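PDB 6WY9: acyl-CoA dehydrogenase domain protein Tcur3481 from Thermomonospora curvata, which probably acts as an FAD-dependent acyl-CoA dehydrogenase, or in a related role, and binds its flavin in a tetrameric assembly. Local coordinates for residues B[86-91]-B[221-226]; B[66-71]-B[93-98]. One frame throughout, in Å; residues are numbered along the deposited sequence.

Interactions 1 and 2 sit about 8 Å apart, centre to centre, and share helix 87-100. Its first turn rests on helix 215-248 in interaction 1, and Leu95, about two turns further on, meets helix 67-80 in interaction 2. Aliphatic side chains meet where the three helices converge: Leu91 CD1 lies 3.7 Å from Leu71 CD1, and Val222 CG1 lies 3.9 Å from Leu68 CD1. The two contacts are thus neighbouring pieces of one apolar core, joining the N-terminal helical region to the long first helix of the C-terminal region. Both lie away from the flavin-binding residues, among them Arg249 and His317, and no other chain touches their segments.

Interaction 1 of 2, residues B[86-91]-B[221-226]; sequences PLWPTL and DVARTA
Trp88, in the first turn of helix 87-100, lies along two alanines of helix 215-248, its CB 4.4 Å from Ala226 CB. Farther out, the six-membered part of the indole reaches Ala223, with CZ3 4.5 Å from Ala223 CB in an oblique approach. The two methyls, three residues apart, lie on the side of the helix that meets Trp88, and the CA atoms of Trp88 and Ala226 come within 6.5 Å. The indole takes its direction from a chi1 of 79°, which tucks CG beside both the backbone N and the carbonyl carbon. One face of the ring then lies against the next residue, Pro89, whose CD sits 3.3 Å above the ring plane, toward its rim. Val121 of strand 118-122 also touches Trp88, while Leu75 of helix 67-80 packs on Ala226. The indole NE1 is hydrogen-bonded to a bound glycerol, likely a crystallisation additive.

Behind the alanines, polar groups on helix 215-248 are paired locally. Thr225 OG1 donates to Asp221 O at 2.8 Å, tilted 30° from the carbonyl plane, and the Thr225 backbone N reaches the same oxygen from the opposite face. Asp221 OD1 lies at the edge of the Arg224 guanidinium, in its plane, in a long salt bridge of 3.6 Å to NH1. Pro86 occupies the N-cap of helix 87-100, and its carbonyl oxygen accepts from Thr90 N. Across the two segments there is no hydrogen bond or salt bridge: the helices meet here in loose van der Waals packing, which by itself sets their relative position only weakly.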
loop_
_atom_site.group_PDB
_atom_site.type_symbol
_atom_site.label_atom_id
_atom_site.label_comp_id
_atom_site.label_asym_id
_atom_site.label_seq_id
_atom_site.Cartn_x
_atom_site.Cartn_y
_atom_site.Cartn_z
ATOM N N PRO B 86 24.975 0.595 -22.604
ATOM C CA PRO B 86 24.757 -0.708 -21.927
ATOM C C PRO B 86 25.814 -1.002 -20.861
ATOM O O PRO B 86 26.603 -1.955 -20.961
ATOM C CB PRO B 86 24.823 -1.688 -23.099
ATOM C CG PRO B 86 25.987 -1.105 -23.920
ATOM C CD PRO B 86 25.696 0.426 -23.884
ATOM N N LEU B 87 25.860 -0.163 -19.823
ATOM C CA LEU B 87 26.899 -0.354 -18.813
ATOM C C LEU B 87 26.646 -1.618 -17.989
ATOM O O LEU B 87 27.570 -2.410 -17.761
ATOM C CB LEU B 87 26.985 0.883 -17.908
ATOM C CG LEU B 87 27.624 2.138 -18.527
ATOM C CD1 LEU B 87 27.353 3.373 -17.596
ATOM C CD2 LEU B 87 29.122 1.972 -18.761
ATOM N N TRP B 88 25.401 -1.838 -17.537
ATOM C CA TRP B 88 25.315 -3.008 -16.662
ATOM C C TRP B 88 25.480 -4.309 -17.452
ATOM O O TRP B 88 26.207 -5.198 -16.987
ATOM C CB TRP B 88 24.044 -2.997 -15.775
ATOM C CG TRP B 88 22.734 -3.407 -16.398
ATOM C CD1 TRP B 88 21.742 -2.575 -16.870
ATOM C CD2 TRP B 88 22.248 -4.752 -16.588
ATOM N NE1 TRP B 88 20.695 -3.327 -17.361
ATOM C CE2 TRP B 88 20.990 -4.658 -17.220
ATOM C CE3 TRP B 88 22.783 -6.022 -16.337
ATOM C CZ2 TRP B 88 20.235 -5.800 -17.568
ATOM C CZ3 TRP B 88 22.042 -7.144 -16.683
ATOM C CH2 TRP B 88 20.784 -7.024 -17.289
ATOM N N PRO B 89 24.933 -4.466 -18.666
ATOM C CA PRO B 89 25.204 -5.735 -19.379
ATOM C C PRO B 89 26.690 -5.963 -19.634
ATOM O O PRO B 89 27.206 -7.052 -19.361
ATOM C CB PRO B 89 24.393 -5.600 -20.681
ATOM C CG PRO B 89 23.302 -4.592 -20.347
ATOM C CD PRO B 89 24.027 -3.589 -19.436
ATOM N N THR B 90 27.410 -4.952 -20.124
ATOM C CA THR B 90 28.826 -5.141 -20.419
ATOM C C THR B 90 29.637 -5.361 -19.150
ATOM O O THR B 90 30.502 -6.249 -19.113
ATOM C CB THR B 90 29.377 -3.932 -21.191
ATOM O OG1 THR B 90 28.851 -3.953 -22.520
ATOM C CG2 THR B 90 30.901 -3.976 -21.283
ATOM N N LEU B 91 29.409 -4.530 -18.106
ATOM C CA LEU B 91 30.310 -4.561 -16.944
ATOM C C LEU B 91 29.979 -5.689 -15.967
ATOM O O LEU B 91 30.892 -6.208 -15.318
ATOM C CB LEU B 91 30.311 -3.203 -16.212
ATOM C CG LEU B 91 30.980 -2.088 -17.058
ATOM C CD1 LEU B 91 30.998 -0.673 -16.400
ATOM C CD2 LEU B 91 32.415 -2.514 -17.507
ATOM N N ASP B 221 23.401 -12.623 -8.567
ATOM C CA ASP B 221 23.463 -11.696 -7.433
ATOM C C ASP B 221 24.048 -10.333 -7.823
ATOM O O ASP B 221 23.551 -9.278 -7.395
ATOM C CB ASP B 221 24.282 -12.315 -6.315
ATOM C CG ASP B 221 23.468 -13.308 -5.509
ATOM O OD1 ASP B 221 22.222 -13.322 -5.666
ATOM O OD2 ASP B 221 24.077 -14.048 -4.726
ATOM N N VAL B 222 25.127 -10.340 -8.599
ATOM C CA VAL B 222 25.734 -9.092 -9.048
ATOM C C VAL B 222 24.784 -8.324 -9.955
ATOM O O VAL B 222 24.661 -7.098 -9.846
ATOM C CB VAL B 222 27.063 -9.377 -9.762
ATOM C CG1 VAL B 222 27.549 -8.096 -10.515
ATOM C CG2 VAL B 222 28.087 -9.899 -8.777
ATOM N N ALA B 223 24.128 -9.023 -10.890
ATOM C CA ALA B 223 23.193 -8.344 -11.797
ATOM C C ALA B 223 22.024 -7.727 -11.033
ATOM O O ALA B 223 21.559 -6.626 -11.372
ATOM C CB ALA B 223 22.645 -9.324 -12.836
ATOM N N ARG B 224 21.498 -8.457 -10.042
ATOM C CA ARG B 224 20.428 -7.908 -9.206
ATOM C C ARG B 224 20.892 -6.637 -8.505
ATOM O O ARG B 224 20.146 -5.639 -8.418
ATOM C CB ARG B 224 19.974 -8.949 -8.174
ATOM C CG ARG B 224 19.156 -10.132 -8.775
ATOM C CD ARG B 224 18.764 -11.207 -7.737
ATOM N NE ARG B 224 17.910 -12.277 -8.320
ATOM C CZ ARG B 224 18.171 -13.585 -8.269
ATOM N NH1 ARG B 224 19.286 -14.030 -7.665
ATOM N NH2 ARG B 224 17.314 -14.464 -8.828
ATOM N N THR B 225 22.111 -6.681 -7.952
ATOM C CA THR B 225 22.687 -5.537 -7.251
ATOM C C THR B 225 22.895 -4.383 -8.219
ATOM O O THR B 225 22.541 -3.242 -7.929
ATOM C CB THR B 225 24.001 -5.972 -6.582
ATOM O OG1 THR B 225 23.735 -7.058 -5.683
ATOM C CG2 THR B 225 24.644 -4.839 -5.806
ATOM N N ALA B 226 23.439 -4.681 -9.402
ATOM C CA ALA B 226 23.677 -3.647 -10.398
ATOM C C ALA B 226 22.364 -3.011 -10.871
ATOM O O ALA B 226 22.282 -1.786 -11.051
ATOM C CB ALA B 226 24.464 -4.267 -11.575
#

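Interaction 2 of 2, residues B[66-71]-B[93-98]; sequences LGLGAL and AALAIA
Leu95 projects from helix 87-100 onto the branched end of Leu71, its CD1 methyl 3.7 Å from Leu71 CD2. The two helices involved, 67-80 and 87-100, follow one another in the chain and form a helical hairpin within the N-terminal helical domain of the acyl-CoA dehydrogenase fold. In Leu71, CG stands opposite the backbone N (chi1 176°), which carries CD2 out to Leu95. The two side chains point in opposing directions and pass alongside, touching methyl to methyl. One turn earlier on helix 67-80, Leu68 is a second neighbour of the same Leu95 methyl. Within residues 93-98 Leu95 alone touches the other segment, against two leucines three residues apart.

Other parts of the fold close the core around this trio. Trp218 of helix 215-248 packs on Leu95, and Thr225 of that helix touches Leu68, while Ala56 lies against Leu71 from a loop. All three leucines are buried, and no polar bond crosses between the segments. Gly67 has a positive phi of 69°, a conformation that favours glycine, and its carbonyl oxygen accepts a 3.2 Å hydrogen bond from Leu71 N. Of the two leucines facing Leu95, Leu68 is the more distant, its CD1 4.5 Å from Leu95 CD1.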
loop_
_atom_site.group_PDB
_atom_site.type_symbol
_atom_site.label_atom_id
_atom_site.label_comp_id
_atom_site.label_asym_id
_atom_site.label_seq_id
_atom_site.Cartn_x
_atom_site.Cartn_y
_atom_site.Cartn_z
ATOM N N LEU B 66 38.468 -1.488 -8.523
ATOM C CA LEU B 66 37.589 -1.021 -7.455
ATOM C C LEU B 66 36.264 -1.780 -7.348
ATOM O O LEU B 66 35.443 -1.446 -6.480
ATOM C CB LEU B 66 37.323 0.477 -7.618
ATOM C CG LEU B 66 38.613 1.293 -7.483
ATOM C CD1 LEU B 66 38.317 2.774 -7.560
ATOM C CD2 LEU B 66 39.302 0.974 -6.173
ATOM N N GLY B 67 36.019 -2.776 -8.203
ATOM C CA GLY B 67 34.986 -3.769 -7.928
ATOM C C GLY B 67 33.538 -3.272 -7.983
ATOM O O GLY B 67 33.188 -2.296 -8.665
ATOM N N LEU B 68 32.680 -4.006 -7.270
ATOM C CA LEU B 68 31.243 -3.824 -7.424
ATOM C C LEU B 68 30.802 -2.460 -6.906
ATOM O O LEU B 68 29.914 -1.843 -7.501
ATOM C CB LEU B 68 30.506 -4.970 -6.727
ATOM C CG LEU B 68 28.970 -5.005 -6.826
ATOM C CD1 LEU B 68 28.414 -5.066 -8.269
ATOM C CD2 LEU B 68 28.409 -6.135 -5.949
ATOM N N GLY B 69 31.457 -1.940 -5.862
ATOM C CA GLY B 69 31.111 -0.611 -5.355
ATOM C C GLY B 69 31.263 0.485 -6.390
ATOM O O GLY B 69 30.378 1.348 -6.550
ATOM N N ALA B 70 32.408 0.502 -7.084
ATOM C CA ALA B 70 32.604 1.492 -8.139
ATOM C C ALA B 70 31.572 1.301 -9.248
ATOM O O ALA B 70 31.033 2.280 -9.788
ATOM C CB ALA B 70 34.031 1.399 -8.711
ATOM N N LEU B 71 31.295 0.045 -9.613
ATOM C CA LEU B 71 30.277 -0.194 -10.621
ATOM C C LEU B 71 28.943 0.410 -10.184
ATOM O O LEU B 71 28.276 1.114 -10.956
ATOM C CB LEU B 71 30.129 -1.695 -10.884
ATOM C CG LEU B 71 28.985 -1.972 -11.874
ATOM C CD1 LEU B 71 29.183 -1.220 -13.210
ATOM C CD2 LEU B 71 28.750 -3.494 -12.072
ATOM N N ALA B 93 28.856 -8.566 -17.125
ATOM C CA ALA B 93 29.493 -9.684 -17.819
ATOM C C ALA B 93 30.992 -9.667 -17.584
ATOM O O ALA B 93 31.608 -10.722 -17.369
ATOM C CB ALA B 93 29.186 -9.642 -19.317
ATOM N N ALA B 94 31.601 -8.468 -17.590
ATOM C CA ALA B 94 33.053 -8.404 -17.449
ATOM C C ALA B 94 33.486 -8.808 -16.045
ATOM O O ALA B 94 34.532 -9.452 -15.869
ATOM C CB ALA B 94 33.565 -6.995 -17.798
ATOM N N LEU B 95 32.717 -8.400 -15.033
ATOM C CA LEU B 95 32.999 -8.834 -13.670
ATOM C C LEU B 95 32.821 -10.341 -13.513
ATOM O O LEU B 95 33.590 -10.984 -12.789
ATOM C CB LEU B 95 32.113 -8.068 -12.681
ATOM C CG LEU B 95 32.461 -6.598 -12.442
ATOM C CD1 LEU B 95 31.444 -5.988 -11.406
ATOM C CD2 LEU B 95 33.870 -6.505 -11.932
ATOM N N ALA B 96 31.830 -10.934 -14.191
ATOM C CA ALA B 96 31.706 -12.396 -14.197
ATOM C C ALA B 96 32.939 -13.049 -14.810
ATOM O O ALA B 96 33.409 -14.095 -14.330
ATOM C CB ALA B 96 30.458 -12.827 -14.966
ATOM N N ILE B 97 33.467 -12.464 -15.891
ATOM C CA ILE B 97 34.672 -13.034 -16.497
ATOM C C ILE B 97 35.852 -12.867 -15.561
ATOM O O ILE B 97 36.706 -13.763 -15.420
ATOM C CB ILE B 97 34.959 -12.391 -17.867
ATOM C CG1 ILE B 97 33.911 -12.857 -18.880
ATOM C CG2 ILE B 97 36.382 -12.787 -18.340
ATOM C CD1 ILE B 97 33.790 -11.954 -20.110
ATOM N N ALA B 98 35.947 -11.694 -14.947
ATOM C CA ALA B 98 37.099 -11.412 -14.106
ATOM C C ALA B 98 37.144 -12.379 -12.942
ATOM O O ALA B 98 38.211 -12.869 -12.577
ATOM C CB ALA B 98 37.047 -9.965 -13.619
#